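PDB 3L12: putative Glycerophosphoryl diester phosphodiesterase from Silicibacter pomeroyi, which is a putative member of the glycerophosphoryl diester phosphodiesterase family, with a TIM-barrel fold that holds a magnesium ion. Local coordinates for residues H68-N71 / A72-R75; E86-V89 / A90-T93; D159-A162 / R163-V167; F188-A191 / L192-E195; L237-A240 / V241-A244. All blocks are in the same frame, centred on the assembly; numbering follows the deposited sequence. Where two conformers were deposited one is given.

Contact 1: H68-N71 / A72-R75; sequences HLAN and AMTR
The carbonyl oxygen A70 O is gripped twice in one tight turn: T74 OG1 donates to it over 2.7 Å, and M73 N reaches the same A70 O at 3.2 Å. The two donors come from opposite faces of the carbonyl plane, both well out of it. The backbone bond runs from the third residue after A70 and closes a beta turn over A70-M73; its N-H points at the oxygen with an angle of 164°. The hydroxyl comes from one residue further on. With OG1 set opposite the carbonyl carbon and beside the backbone N (chi1 -44°), the T74 hydroxyl turns back toward A70 O, and CB follows to 3.4 Å from A70 O. L69 CB borders this hydroxyl, 4.2 Å from T74 OG1. Apolar contact is light and doubtful: in one of its two conformers the selenomethionine M73 sets CG 4.4 Å from A70 CB. The turn belongs to the long loop between strand 61-63 and helix 94-98 and is tied to its surroundings: N71 ND2 bonds to G84 O, and A72 packs on Y111 of helix 110-114. With one carbonyl serving both a backbone and a hydroxyl donor, the T74 side chain acts as a second clasp on the turn, and the proton of its buried hydroxyl is spent inside the loop.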
loop_
_atom_site.group_PDB
_atom_site.type_symbol
_atom_site.label_atom_id
_atom_site.label_comp_id
_atom_site.label_asym_id
_atom_site.label_seq_id
_atom_site.Cartn_x
_atom_site.Cartn_y
_atom_site.Cartn_z
ATOM N N HIS A 68 0.223 20.586 -16.807
ATOM C CA HIS A 68 1.455 20.177 -17.461
ATOM C C HIS A 68 1.945 18.871 -16.808
ATOM O O HIS A 68 1.670 18.621 -15.629
ATOM C CB HIS A 68 2.515 21.243 -17.371
ATOM C CG HIS A 68 2.255 22.442 -18.245
ATOM N ND1 HIS A 68 1.264 23.374 -17.984
ATOM C CD2 HIS A 68 2.897 22.883 -19.359
ATOM C CE1 HIS A 68 1.282 24.301 -18.937
ATOM N NE2 HIS A 68 2.277 24.033 -19.773
ATOM N N LEU A 69 2.669 18.051 -17.564
ATOM C CA LEU A 69 3.187 16.785 -17.067
ATOM C C LEU A 69 4.568 16.991 -16.440
ATOM O O LEU A 69 5.447 17.639 -17.007
ATOM C CB LEU A 69 3.257 15.725 -18.148
ATOM C CG LEU A 69 1.928 15.366 -18.831
ATOM C CD1 LEU A 69 2.104 14.266 -19.901
ATOM C CD2 LEU A 69 0.827 14.975 -17.807
ATOM N N ALA A 70 4.773 16.444 -15.246
ATOM C CA ALA A 70 6.048 16.662 -14.524
ATOM C C ALA A 70 7.062 15.587 -14.883
ATOM O O ALA A 70 6.713 14.399 -14.850
ATOM C CB ALA A 70 5.788 16.629 -12.980
ATOM N N ASN A 71 8.297 15.970 -15.111
ATOM C CA ASN A 71 9.400 15.058 -15.429
ATOM C C ASN A 71 9.680 14.090 -14.283
ATOM O O ASN A 71 10.064 12.952 -14.546
ATOM C CB ASN A 71 10.667 15.807 -15.757
ATOM C CG ASN A 71 10.569 16.615 -17.039
ATOM O OD1 ASN A 71 9.624 16.464 -17.811
ATOM N ND2 ASN A 71 11.540 17.455 -17.246
ATOM N N ALA A 72 9.406 14.485 -13.036
ATOM C CA ALA A 72 9.671 13.580 -11.894
ATOM C C ALA A 72 8.751 12.357 -11.835
ATOM O O ALA A 72 9.049 11.410 -11.099
ATOM C CB ALA A 72 9.526 14.385 -10.525
HETATM N N MSE A 73 7.643 12.339 -12.571
HETATM C CA MSE A 73 6.735 11.206 -12.510
HETATM C C MSE A 73 6.403 10.613 -13.874
HETATM O O MSE A 73 5.483 9.785 -13.964
HETATM C CB MSE A 73 5.412 11.557 -11.786
HETATM C CG MSE A 73 4.433 12.435 -12.573
HETATM SE SE MSE A 73 2.828 12.994 -11.556
HETATM C CE MSE A 73 3.851 13.533 -10.039
ATOM N N THR A 74 7.109 11.040 -14.922
ATOM C CA THR A 74 6.771 10.633 -16.267
ATOM C C THR A 74 7.912 10.108 -17.079
ATOM O O THR A 74 8.976 10.739 -17.165
ATOM C CB THR A 74 6.160 11.843 -17.028
ATOM O OG1 THR A 74 5.209 12.581 -16.226
ATOM C CG2 THR A 74 5.453 11.408 -18.290
ATOM N N ARG A 75 7.689 8.923 -17.654
ATOM C CA ARG A 75 8.676 8.329 -18.540
ATOM C C ARG A 75 8.142 8.263 -19.943
ATOM O O ARG A 75 6.897 8.119 -20.191
ATOM C CB ARG A 75 9.065 6.932 -18.098
ATOM C CG ARG A 75 9.982 6.862 -16.914
ATOM C CD ARG A 75 10.011 5.502 -16.234
ATOM N NE ARG A 75 8.820 5.291 -15.429
ATOM C CZ ARG A 75 8.428 4.111 -14.950
ATOM N NH1 ARG A 75 9.041 2.985 -15.269
ATOM N NH2 ARG A 75 7.372 4.050 -14.146
#

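Contact 2: E86-V89 / A90-T93; sequences ERQV and AEMT
A short 3-10 turn, set in the loop that leads to helix 94-98, turns the chain between Q88 and M92. Two successive backbone bonds of the i to i+3 kind build it: E91 N donates to Q88 O at 3.1 Å, and M92 N to V89 O at 3.0 Å. Both donors stand well above the plane of the carbonyl they reach, as the tight winding requires. On the outer side, Q88 and E91 meet as they leave the turn. Q88 is fully extended, CG opposite its backbone N (chi1 -175°). E91 CG lies 3.2 Å from Q88 OE1, and the bend at chi2 (-72°) then turns the E91 carboxylate toward a water. The amide and carboxylate planes are turned 55° apart, and the water joins their ends, accepting from Q88 NE2 at 2.9 Å and donating to E91 OE2 at 3.0 Å. On the inner side the selenomethionine M92 runs back along the turn, its CG 3.4 Å from Q88 O and its SE 3.8 Å from R87 CB. V89 and M92 both pack on I97 of helix 94-98, while T93 is the N-cap of that helix. The one amide nitrogen, Q88 NE2, thus donates both to D153 OD2 and to the water that reaches E91 OE2, linking two acids, one directly and one through the bridge that holds the Q88 and E91 ends together.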
loop_
_atom_site.group_PDB
_atom_site.type_symbol
_atom_site.label_atom_id
_atom_site.label_comp_id
_atom_site.label_asym_id
_atom_site.label_seq_id
_atom_site.Cartn_x
_atom_site.Cartn_y
_atom_site.Cartn_z
ATOM N N GLU A 86 8.175 21.131 -19.529
ATOM C CA GLU A 86 6.997 20.338 -19.289
ATOM C C GLU A 86 6.009 20.476 -20.412
ATOM O O GLU A 86 5.838 21.563 -20.983
ATOM C CB GLU A 86 6.346 20.710 -17.957
ATOM C CG GLU A 86 7.128 20.319 -16.759
ATOM C CD GLU A 86 6.426 20.570 -15.410
ATOM O OE1 GLU A 86 5.242 20.985 -15.366
ATOM O OE2 GLU A 86 7.082 20.327 -14.385
ATOM N N ARG A 87 5.343 19.373 -20.723
ATOM C CA ARG A 87 4.363 19.362 -21.780
ATOM C C ARG A 87 2.969 19.714 -21.289
ATOM O O ARG A 87 2.514 19.188 -20.244
ATOM C CB ARG A 87 4.357 17.968 -22.337
ATOM C CG ARG A 87 5.679 17.535 -22.948
ATOM C CD ARG A 87 5.559 16.074 -23.491
ATOM N NE ARG A 87 6.907 15.528 -23.683
ATOM C CZ ARG A 87 7.189 14.342 -24.209
ATOM N NH1 ARG A 87 6.250 13.554 -24.702
ATOM N NH2 ARG A 87 8.456 13.985 -24.268
ATOM N N GLN A 88 2.295 20.561 -22.058
ATOM C CA GLN A 88 0.979 21.085 -21.704
ATOM C C GLN A 88 -0.081 20.071 -22.105
ATOM O O GLN A 88 -0.249 19.732 -23.278
ATOM C CB GLN A 88 0.739 22.404 -22.399
ATOM C CG GLN A 88 -0.541 23.117 -22.017
ATOM C CD GLN A 88 -0.744 24.425 -22.818
ATOM O OE1 GLN A 88 -0.045 24.702 -23.778
ATOM N NE2 GLN A 88 -1.766 25.174 -22.453
ATOM N N VAL A 89 -0.842 19.640 -21.119
ATOM C CA VAL A 89 -1.836 18.584 -21.360
ATOM C C VAL A 89 -2.910 18.988 -22.402
ATOM O O VAL A 89 -3.313 18.169 -23.230
ATOM C CB VAL A 89 -2.478 18.073 -20.012
ATOM C CG1 VAL A 89 -3.701 17.193 -20.275
ATOM C CG2 VAL A 89 -1.439 17.347 -19.110
ATOM N N ALA A 90 -3.350 20.236 -22.358
ATOM C CA ALA A 90 -4.384 20.777 -23.264
ATOM C C ALA A 90 -3.935 20.783 -24.733
ATOM O O ALA A 90 -4.762 20.986 -25.647
ATOM C CB ALA A 90 -4.773 22.185 -22.836
ATOM N N GLU A 91 -2.622 20.681 -24.945
ATOM C CA GLU A 91 -2.055 20.615 -26.302
ATOM C C GLU A 91 -1.715 19.200 -26.780
ATOM O O GLU A 91 -1.156 19.063 -27.865
ATOM C CB GLU A 91 -0.806 21.497 -26.378
ATOM C CG GLU A 91 -1.124 23.010 -26.292
ATOM C CD GLU A 91 -1.802 23.587 -27.546
ATOM O OE1 GLU A 91 -1.805 22.925 -28.625
ATOM O OE2 GLU A 91 -2.325 24.748 -27.494
HETATM N N MSE A 92 -1.995 18.183 -25.961
HETATM C CA MSE A 92 -1.756 16.770 -26.271
HETATM C C MSE A 92 -3.056 16.013 -26.398
HETATM O O MSE A 92 -4.013 16.252 -25.634
HETATM C CB MSE A 92 -0.955 16.094 -25.141
HETATM C CG MSE A 92 0.306 16.784 -24.839
HETATM SE SE MSE A 92 1.246 15.981 -23.319
HETATM C CE MSE A 92 1.663 14.336 -24.170
ATOM N N THR A 93 -3.098 15.070 -27.322
ATOM C CA THR A 93 -4.235 14.187 -27.429
ATOM C C THR A 93 -4.141 13.162 -26.323
ATOM O O THR A 93 -3.059 12.901 -25.762
ATOM C CB THR A 93 -4.307 13.454 -28.763
ATOM O OG1 THR A 93 -3.211 12.541 -28.884
ATOM C CG2 THR A 93 -4.332 14.458 -29.966
HETATM O O HOH W 1 -2.685 26.365 -24.959
#

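Contact 3: D159-A162 / R163-V167; sequences DHAA and RAEMV
R163 N donates to D159 O at 3.0 Å, nearly along the C=O axis, and heads the backbone bonds of the first turns of helix 160-176; the i to i+4 ladder continues through A164 N to H160 O, E165 N to A161 O and M166 N to A162 O. Capping comes next: D159 is the N-cap, and its OD1 accepts from A162 N at 3.1 Å with an N-H angle of 161°. That donor stands above the carboxylate plane. The first torsion of D159 (-162°) folds the carboxylate over the start of the helix. A water makes a polar link between side chains one turn apart, lying 2.8 Å from H160 ND1 and accepting from R163 NE at 2.8 Å. It sits at the edge of the guanidinium, in its plane. Side chains also lean on carbonyls. R163 CG passes 3.4 Å from D159 O before the chain bends at chi3 (51°), and E165 CG comes to 3.1 Å from A161 O, its extended chain carrying the carboxylate back beside A162 CA. Outside the segments, R163 NH1 forms a salt bridge with D189 OD2 at the head of helix 190-199, and R163 also packs on S152 and L156. The chemistry is that of a capped helix start: the D159 carboxylate meets an N-H with no helical carbonyl before it, its negative charge probably suits the positive end of the helix dipole, and water and D189 together probably restrain the rotation of the R163 guanidinium.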
loop_
_atom_site.group_PDB
_atom_site.type_symbol
_atom_site.label_atom_id
_atom_site.label_comp_id
_atom_site.label_asym_id
_atom_site.label_seq_id
_atom_site.Cartn_x
_atom_site.Cartn_y
_atom_site.Cartn_z
ATOM N N ASP A 159 -11.281 32.159 -22.047
ATOM C CA ASP A 159 -12.100 31.292 -22.906
ATOM C C ASP A 159 -13.238 30.698 -22.065
ATOM O O ASP A 159 -13.229 29.524 -21.644
ATOM C CB ASP A 159 -11.218 30.200 -23.513
ATOM C CG ASP A 159 -11.841 29.531 -24.710
ATOM O OD1 ASP A 159 -13.079 29.514 -24.832
ATOM O OD2 ASP A 159 -11.063 29.026 -25.540
ATOM N N HIS A 160 -14.246 31.529 -21.835
ATOM C CA HIS A 160 -15.355 31.144 -20.988
ATOM C C HIS A 160 -16.084 29.912 -21.522
ATOM O O HIS A 160 -16.496 29.071 -20.729
ATOM C CB HIS A 160 -16.313 32.346 -20.781
ATOM C CG HIS A 160 -15.613 33.570 -20.275
ATOM N ND1 HIS A 160 -14.705 33.525 -19.235
ATOM C CD2 HIS A 160 -15.688 34.869 -20.654
ATOM C CE1 HIS A 160 -14.228 34.738 -19.017
ATOM N NE2 HIS A 160 -14.818 35.575 -19.854
ATOM N N ALA A 161 -16.244 29.821 -22.851
ATOM C CA ALA A 161 -16.880 28.655 -23.482
ATOM C C ALA A 161 -16.101 27.370 -23.196
ATOM O O ALA A 161 -16.703 26.372 -22.827
ATOM C CB ALA A 161 -17.070 28.862 -24.990
ATOM N N ALA A 162 -14.772 27.396 -23.375
ATOM C CA ALA A 162 -13.929 26.237 -23.066
ATOM C C ALA A 162 -14.013 25.837 -21.602
ATOM O O ALA A 162 -14.018 24.645 -21.278
ATOM C CB ALA A 162 -12.463 26.506 -23.431
ATOM N N ARG A 163 -14.024 26.809 -20.702
ATOM C CA ARG A 163 -14.139 26.513 -19.272
ATOM C C ARG A 163 -15.495 25.832 -18.962
ATOM O O ARG A 163 -15.545 24.856 -18.197
ATOM C CB ARG A 163 -13.951 27.782 -18.451
ATOM C CG ARG A 163 -12.518 28.332 -18.523
ATOM C CD ARG A 163 -12.423 29.777 -18.007
ATOM N NE ARG A 163 -13.034 29.941 -16.684
ATOM C CZ ARG A 163 -12.505 29.538 -15.527
ATOM N NH1 ARG A 163 -11.327 28.907 -15.491
ATOM N NH2 ARG A 163 -13.162 29.763 -14.381
ATOM N N ALA A 164 -16.565 26.314 -19.596
ATOM C CA ALA A 164 -17.907 25.728 -19.424
ATOM C C ALA A 164 -17.927 24.315 -20.014
ATOM O O ALA A 164 -18.605 23.413 -19.501
ATOM C CB ALA A 164 -19.003 26.588 -20.103
ATOM N N GLU A 165 -17.198 24.138 -21.118
ATOM C CA GLU A 165 -17.082 22.838 -21.770
ATOM C C GLU A 165 -16.388 21.829 -20.853
ATOM O O GLU A 165 -16.735 20.656 -20.840
ATOM C CB GLU A 165 -16.328 22.941 -23.077
ATOM C CG GLU A 165 -17.145 23.581 -24.215
ATOM C CD GLU A 165 -16.275 23.978 -25.400
ATOM O OE1 GLU A 165 -15.116 23.530 -25.465
ATOM O OE2 GLU A 165 -16.758 24.743 -26.251
HETATM N N MSE A 166 -15.391 22.281 -20.112
HETATM C CA MSE A 166 -14.692 21.387 -19.151
HETATM C C MSE A 166 -15.696 20.849 -18.148
HETATM O O MSE A 166 -15.795 19.647 -17.908
HETATM C CB MSE A 166 -13.580 22.118 -18.428
HETATM C CG MSE A 166 -13.061 21.319 -17.219
HETATM SE SE MSE A 166 -11.432 22.013 -16.508
HETATM C CE MSE A 166 -10.977 20.375 -15.752
ATOM N N VAL A 167 -16.451 21.770 -17.553
ATOM C CA VAL A 167 -17.453 21.405 -16.570
ATOM C C VAL A 167 -18.457 20.422 -17.178
ATOM O O VAL A 167 -18.734 19.372 -16.599
ATOM C CB VAL A 167 -18.140 22.658 -15.963
ATOM C CG1 VAL A 167 -19.378 22.239 -15.087
ATOM C CG2 VAL A 167 -17.165 23.451 -15.131
HETATM O O HOH W 2 -15.229 31.558 -17.320
#

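Contact 4: F188-A191 / L192-E195; sequences FDWA and LLGE
The backbone enters helix 190-199 at D189, whose O accepts from L193 N at 3.2 Å in the carbonyl plane, and the next i to i+4 bonds run from G194 N to W190 O and from E195 N to A191 O. Weak i to i+3 bonds accompany them, L193 N to W190 O and G194 N to A191 O. D189 is also the N-cap: its OD1 takes L192 N at 3.2 Å, the donor standing above the carboxylate plane. With CG opposite its backbone N (chi1 -166°), D189 turns the carboxylate toward L192, so that D189 CG lies 3.6 Å from L192 CB and the side chains slant across one another. L192 CB is nearer still to the backbone, 3.3 Å from D189 O. One turn along, the indole of W190 touches L193, CD1 of W190 lying 4.3 Å from CD1 of L193. The W190 ring otherwise belongs to its neighbours: NE1 bonds to L208 O, and Y207 meets the indole edge-to-face. The other carboxylate oxygen, D189 OD2, receives S152 OG besides the arginine of the preceding helix. D189 OD1 thus caps the helix start while OD2 ties it to the preceding beta-alpha unit; the positive partner and the helix N-terminus would both be expected to stabilise the ionised carboxylate.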
loop_
_atom_site.group_PDB
_atom_site.type_symbol
_atom_site.label_atom_id
_atom_site.label_comp_id
_atom_site.label_asym_id
_atom_site.label_seq_id
_atom_site.Cartn_x
_atom_site.Cartn_y
_atom_site.Cartn_z
ATOM N N PHE A 188 -9.710 25.079 -6.649
ATOM C CA PHE A 188 -9.130 26.367 -6.329
ATOM C C PHE A 188 -9.784 27.448 -7.194
ATOM O O PHE A 188 -9.733 28.609 -6.851
ATOM C CB PHE A 188 -7.627 26.438 -6.608
ATOM C CG PHE A 188 -6.760 25.912 -5.493
ATOM C CD1 PHE A 188 -6.509 26.670 -4.369
ATOM C CD2 PHE A 188 -6.181 24.681 -5.610
ATOM C CE1 PHE A 188 -5.640 26.189 -3.374
ATOM C CE2 PHE A 188 -5.332 24.206 -4.589
ATOM C CZ PHE A 188 -5.081 24.973 -3.513
ATOM N N ASP A 189 -10.331 27.062 -8.336
ATOM C CA ASP A 189 -10.938 28.013 -9.326
ATOM C C ASP A 189 -12.372 28.239 -8.880
ATOM O O ASP A 189 -13.294 27.503 -9.255
ATOM C CB ASP A 189 -10.832 27.378 -10.721
ATOM C CG ASP A 189 -11.100 28.347 -11.855
ATOM O OD1 ASP A 189 -11.885 29.272 -11.646
ATOM O OD2 ASP A 189 -10.512 28.127 -12.955
ATOM N N TRP A 190 -12.563 29.263 -8.067
ATOM C CA TRP A 190 -13.837 29.540 -7.472
ATOM C C TRP A 190 -14.863 29.973 -8.521
ATOM O O TRP A 190 -16.038 29.677 -8.372
ATOM C CB TRP A 190 -13.645 30.585 -6.384
ATOM C CG TRP A 190 -12.981 30.088 -5.109
ATOM C CD1 TRP A 190 -12.259 28.946 -4.942
ATOM C CD2 TRP A 190 -12.936 30.780 -3.853
ATOM N NE1 TRP A 190 -11.811 28.856 -3.643
ATOM C CE2 TRP A 190 -12.198 29.975 -2.961
ATOM C CE3 TRP A 190 -13.492 31.969 -3.386
ATOM C CZ2 TRP A 190 -12.022 30.312 -1.621
ATOM C CZ3 TRP A 190 -13.276 32.327 -2.057
ATOM C CH2 TRP A 190 -12.550 31.483 -1.193
ATOM N N ALA A 191 -14.413 30.647 -9.580
ATOM C CA ALA A 191 -15.348 31.035 -10.623
ATOM C C ALA A 191 -15.878 29.784 -11.280
ATOM O O ALA A 191 -17.052 29.716 -11.579
ATOM C CB ALA A 191 -14.691 32.004 -11.656
ATOM N N LEU A 192 -15.012 28.793 -11.484
ATOM C CA LEU A 192 -15.400 27.520 -12.080
ATOM C C LEU A 192 -16.437 26.799 -11.216
ATOM O O LEU A 192 -17.323 26.148 -11.753
ATOM C CB LEU A 192 -14.180 26.614 -12.353
ATOM C CG LEU A 192 -14.325 25.501 -13.408
ATOM C CD1 LEU A 192 -14.549 26.062 -14.823
ATOM C CD2 LEU A 192 -13.086 24.547 -13.383
ATOM N N LEU A 193 -16.339 26.931 -9.890
ATOM C CA LEU A 193 -17.307 26.314 -8.987
ATOM C C LEU A 193 -18.694 26.965 -9.180
ATOM O O LEU A 193 -19.709 26.306 -9.045
ATOM C CB LEU A 193 -16.844 26.373 -7.522
ATOM C CG LEU A 193 -15.603 25.566 -7.197
ATOM C CD1 LEU A 193 -15.123 25.882 -5.775
ATOM C CD2 LEU A 193 -15.858 24.046 -7.394
ATOM N N GLY A 194 -18.730 28.249 -9.521
ATOM C CA GLY A 194 -19.992 28.907 -9.847
ATOM C C GLY A 194 -20.624 28.280 -11.071
ATOM O O GLY A 194 -21.845 28.129 -11.124
ATOM N N GLU A 195 -19.795 27.947 -12.050
ATOM C CA GLU A 195 -20.242 27.290 -13.280
ATOM C C GLU A 195 -20.698 25.857 -12.970
ATOM O O GLU A 195 -21.725 25.420 -13.481
ATOM C CB GLU A 195 -19.165 27.342 -14.352
ATOM C CG GLU A 195 -19.526 26.729 -15.716
ATOM C CD GLU A 195 -20.687 27.431 -16.412
ATOM O OE1 GLU A 195 -20.912 28.651 -16.189
ATOM O OE2 GLU A 195 -21.412 26.745 -17.184
#

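Contact 5: L237-A240 / V241-A244; sequences LPQA and VASA
V241 marks the tight side of helix 237-244: its N donates to L237 O at 2.9 Å, and its CG2 lies against the same L237 O at 3.4 Å. That methyl sits beside the backbone N, with CG1 opposite it (chi1 170°), which turns CG2 back along the preceding turn. A242 N bonds to P238 O at 2.9 Å, and the methyl of A242 rests 3.5 Å from that oxygen. The solvent side holds Q239 and S243. S243 N makes a sound bond to Q239 O at 2.8 Å, but the S243 hydroxyl is held loosely: S243 OG lies 3.2 Å from both Q239 O and Q239 OE1, two weak alternatives for a single proton. Q239 bends at chi2 (57°), bringing OE1 to the serine hydroxyl. A244 N bonds to A240 O, with A244 CB 3.4 Å from that carbonyl. The buried face is shared among neighbours. L237, A240 and V241 receive W190 of helix 190-199, V241 and A244 lie on Y207 of strand 205-209, and L237, P238 and V241 cover W249 of strand 248-251, so the helix lies against two parallel barrel strands and beside the preceding helix.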
loop_
_atom_site.group_PDB
_atom_site.type_symbol
_atom_site.label_atom_id
_atom_site.label_comp_id
_atom_site.label_asym_id
_atom_site.label_seq_id
_atom_site.Cartn_x
_atom_site.Cartn_y
_atom_site.Cartn_z
ATOM N N LEU A 237 -12.215 33.628 5.082
ATOM C CA LEU A 237 -12.331 32.587 4.069
ATOM C C LEU A 237 -13.672 31.827 4.251
ATOM O O LEU A 237 -14.409 31.702 3.278
ATOM C CB LEU A 237 -11.073 31.688 4.030
ATOM C CG LEU A 237 -9.878 32.285 3.270
ATOM C CD1 LEU A 237 -8.572 31.494 3.410
ATOM C CD2 LEU A 237 -10.214 32.452 1.767
ATOM N N PRO A 238 -14.010 31.350 5.480
ATOM C CA PRO A 238 -15.291 30.694 5.670
ATOM C C PRO A 238 -16.485 31.518 5.220
ATOM O O PRO A 238 -17.395 30.963 4.588
ATOM C CB PRO A 238 -15.374 30.493 7.191
ATOM C CG PRO A 238 -14.054 30.579 7.696
ATOM C CD PRO A 238 -13.156 31.187 6.676
ATOM N N GLN A 239 -16.481 32.824 5.548
ATOM C CA GLN A 239 -17.558 33.694 5.139
ATOM C C GLN A 239 -17.572 33.800 3.619
ATOM O O GLN A 239 -18.622 33.719 3.024
ATOM C CB GLN A 239 -17.462 35.086 5.792
ATOM C CG GLN A 239 -18.682 35.957 5.511
ATOM C CD GLN A 239 -19.998 35.302 5.959
ATOM O OE1 GLN A 239 -20.748 34.764 5.130
ATOM N NE2 GLN A 239 -20.240 35.278 7.265
ATOM N N ALA A 240 -16.414 33.974 2.996
ATOM C CA ALA A 240 -16.327 34.101 1.549
ATOM C C ALA A 240 -16.899 32.868 0.840
ATOM O O ALA A 240 -17.592 32.970 -0.178
ATOM C CB ALA A 240 -14.869 34.324 1.122
ATOM N N VAL A 241 -16.581 31.691 1.384
ATOM C CA VAL A 241 -17.063 30.427 0.817
ATOM C C VAL A 241 -18.583 30.262 1.024
ATOM O O VAL A 241 -19.292 29.931 0.072
ATOM C CB VAL A 241 -16.278 29.225 1.412
ATOM C CG1 VAL A 241 -16.925 27.918 1.033
ATOM C CG2 VAL A 241 -14.842 29.279 0.937
ATOM N N ALA A 242 -19.082 30.519 2.232
ATOM C CA ALA A 242 -20.531 30.442 2.485
ATOM C C ALA A 242 -21.252 31.428 1.563
ATOM O O ALA A 242 -22.263 31.088 0.926
ATOM C CB ALA A 242 -20.868 30.746 3.957
ATOM N N SER A 243 -20.729 32.652 1.470
ATOM C CA SER A 243 -21.344 33.678 0.590
ATOM C C SER A 243 -21.342 33.293 -0.895
ATOM O O SER A 243 -22.303 33.633 -1.602
ATOM C CB SER A 243 -20.687 35.052 0.771
ATOM O OG SER A 243 -20.999 35.575 2.048
ATOM N N ALA A 244 -20.293 32.597 -1.352
ATOM C CA ALA A 244 -20.192 32.123 -2.731
ATOM C C ALA A 244 -21.185 30.988 -3.035
ATOM O O ALA A 244 -21.459 30.725 -4.210
ATOM C CB ALA A 244 -18.797 31.688 -3.051
#

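The five contacts follow one another along the chain of a TIM barrel. Contacts 1 and 2, centres 12 Å apart, share the long loop between strand 61-63 and helix 94-98 and touch through a probable backbone hydrogen bond between L69 and R87. Contacts 3 and 4 begin two successive barrel helices, 160-176 and 190-199; their centres are 11 Å apart, with the R163-D189 salt bridge between them. Contact 5, on helix 237-244, packs against W190 of contact 4, 13 Å between centres. Contacts 1 and 5 lie 35 Å apart, on opposite sides of the chain's centre. Contacts 3 to 5 thus form a continuous row of outer helices, while contacts 1 and 2 shape a loop beyond it.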